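Local coordinates for protein fiber (Bovine adenovirus 4, PDB 4UE0) that forms the trimeric head domain at the end of the adenovirus fibre, which probably attaches the virion to a receptor on the host cell, at residues K84-T89 and F101-E106. Residues are numbered along the deposited sequence; the frame is centred on the assembly and turned at random.
Sequences KTYGVT and FSSSLE
Gly-87 and Ser-102 show how a side chain can carry on a strand pairing after the partner strand has ended. Ser-102 N donates to Gly-87 O (2.9 Å), but the return bond, from Gly-87 N, goes to the hydroxyl Ser-102 OG (2.9 Å, 149° at the hydrogen) instead of a carbonyl. A chi1 of 54°, with OG between the backbone N and the carbonyl carbon, turns that hydroxyl to the strand. Next to them, Val-88 and Phe-101 form an antiparallel non-hydrogen-bonded pair.

Apolar contact centres on the Tyr-86 ring. Leu-105 CD2 sits over the middle of one face, a CH-pi contact 3.6 Å from the centroid and 2° off the normal, while Lys-84 CG lies over the rim of the opposite face. Further along, Val-88 CG2 lies 3.9 Å from Phe-101 CE1.

Water extends the polar contact: one molecule joins Thr-85 O, Ser-102 OG and Ser-103 OG.

In one of the fibre head's two antiparallel sheets, strand 83-93 runs between 96-101 and 70-77, and the loop after 96-101 keeps that strand's antiparallel course along it. Gln-76 of strand 70-77 accepts a hydrogen bond from Glu-106 N. Thr-85 and Ser-102 also pack on Ile-83 and Gln-77, respectively, of a neighbouring subunit.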
loop_
_atom_site.group_PDB
_atom_site.type_symbol
_atom_site.label_atom_id
_atom_site.label_comp_id
_atom_site.label_asym_id
_atom_site.label_seq_id
_atom_site.Cartn_x
_atom_site.Cartn_y
_atom_site.Cartn_z
ATOM N N LYS A 84 -8.561 7.887 -10.787
ATOM C CA LYS A 84 -8.755 8.935 -9.799
ATOM C C LYS A 84 -8.165 8.465 -8.483
ATOM O O LYS A 84 -8.464 7.357 -8.033
ATOM C CB LYS A 84 -10.255 9.257 -9.600
ATOM C CG LYS A 84 -10.515 10.371 -8.594
ATOM C CD LYS A 84 -10.440 11.777 -9.138
ATOM C CE LYS A 84 -11.201 12.713 -8.198
ATOM N NZ LYS A 84 -11.362 14.090 -8.735
ATOM N N THR A 85 -7.320 9.298 -7.888
ATOM C CA THR A 85 -6.737 9.042 -6.568
ATOM C C THR A 85 -7.457 9.887 -5.527
ATOM O O THR A 85 -7.702 11.070 -5.734
ATOM C CB THR A 85 -5.241 9.348 -6.579
ATOM O OG1 THR A 85 -4.614 8.563 -7.591
ATOM C CG2 THR A 85 -4.598 9.018 -5.253
ATOM N N TYR A 86 -7.822 9.257 -4.415
ATOM C CA TYR A 86 -8.500 9.886 -3.290
ATOM C C TYR A 86 -7.660 9.827 -2.052
ATOM O O TYR A 86 -7.069 8.778 -1.753
ATOM C CB TYR A 86 -9.827 9.199 -2.990
ATOM C CG TYR A 86 -10.749 9.098 -4.170
ATOM C CD1 TYR A 86 -10.696 7.992 -5.008
ATOM C CD2 TYR A 86 -11.696 10.073 -4.451
ATOM C CE1 TYR A 86 -11.528 7.847 -6.082
ATOM C CE2 TYR A 86 -12.542 9.947 -5.551
ATOM C CZ TYR A 86 -12.468 8.834 -6.348
ATOM O OH TYR A 86 -13.314 8.717 -7.442
ATOM N N GLY A 87 -7.618 10.939 -1.335
ATOM C CA GLY A 87 -7.093 10.933 0.006
ATOM C C GLY A 87 -8.133 10.388 0.976
ATOM O O GLY A 87 -9.327 10.653 0.809
ATOM N N VAL A 88 -7.687 9.619 1.962
ATOM C CA VAL A 88 -8.555 8.979 2.945
ATOM C C VAL A 88 -8.074 9.397 4.333
ATOM O O VAL A 88 -6.942 9.139 4.693
ATOM C CB VAL A 88 -8.499 7.448 2.839
ATOM C CG1 VAL A 88 -9.571 6.860 3.746
ATOM C CG2 VAL A 88 -8.673 6.966 1.408
ATOM N N THR A 89 -8.918 10.137 5.036
ATOM C CA THR A 89 -8.581 10.624 6.382
ATOM C C THR A 89 -9.521 9.955 7.364
ATOM O O THR A 89 -10.742 10.080 7.215
ATOM C CB THR A 89 -8.716 12.159 6.435
ATOM O OG1 THR A 89 -7.828 12.753 5.459
ATOM C CG2 THR A 89 -8.341 12.673 7.822
ATOM N N PHE A 101 -13.229 10.900 2.390
ATOM C CA PHE A 101 -12.567 10.879 1.073
ATOM C C PHE A 101 -12.395 12.309 0.592
ATOM O O PHE A 101 -13.277 13.142 0.792
ATOM C CB PHE A 101 -13.384 10.023 0.098
ATOM C CG PHE A 101 -13.478 8.608 0.548
ATOM C CD1 PHE A 101 -12.465 7.711 0.282
ATOM C CD2 PHE A 101 -14.543 8.187 1.315
ATOM C CE1 PHE A 101 -12.522 6.419 0.754
ATOM C CE2 PHE A 101 -14.595 6.890 1.783
ATOM C CZ PHE A 101 -13.582 6.012 1.518
ATOM N N SER A 102 -11.307 12.571 -0.106
ATOM C CA SER A 102 -10.991 13.923 -0.538
ATOM C C SER A 102 -12.008 14.485 -1.506
ATOM O O SER A 102 -12.185 15.707 -1.582
ATOM C CB SER A 102 -9.599 13.927 -1.141
ATOM O OG SER A 102 -9.459 12.956 -2.164
ATOM N N SER A 103 -12.659 13.622 -2.284
ATOM C CA SER A 103 -13.729 14.009 -3.167
ATOM C C SER A 103 -14.712 12.845 -3.213
ATOM O O SER A 103 -14.422 11.741 -2.724
ATOM C CB SER A 103 -13.175 14.471 -4.518
ATOM O OG SER A 103 -12.573 13.474 -5.223
ATOM N N SER A 104 -15.871 13.095 -3.800
ATOM C CA SER A 104 -16.893 12.065 -3.848
ATOM C C SER A 104 -16.456 10.881 -4.703
ATOM O O SER A 104 -15.911 11.033 -5.780
ATOM C CB SER A 104 -18.220 12.650 -4.344
ATOM O OG SER A 104 -18.119 13.122 -5.676
ATOM N N LEU A 105 -16.743 9.693 -4.203
ATOM C CA LEU A 105 -16.434 8.480 -4.936
ATOM C C LEU A 105 -17.403 8.301 -6.120
ATOM O O LEU A 105 -18.530 8.791 -6.115
ATOM C CB LEU A 105 -16.512 7.272 -3.999
ATOM C CG LEU A 105 -15.563 7.296 -2.811
ATOM C CD1 LEU A 105 -15.845 6.109 -1.905
ATOM C CD2 LEU A 105 -14.133 7.245 -3.261
ATOM N N GLU A 106 -16.937 7.621 -7.163
ATOM C CA GLU A 106 -17.805 7.246 -8.271
ATOM C C GLU A 106 -18.653 6.049 -7.865
ATOM O O GLU A 106 -18.117 5.028 -7.425
ATOM C CB GLU A 106 -17.002 6.839 -9.501
ATOM C CG GLU A 106 -16.069 7.911 -10.009
ATOM C CD GLU A 106 -16.809 9.088 -10.580
ATOM O OE1 GLU A 106 -17.850 8.890 -11.239
ATOM O OE2 GLU A 106 -16.343 10.223 -10.377
HETATM O O HOH W 1 -9.823 13.067 -4.805
HETATM O O HOH W 2 -14.409 10.811 -8.869
#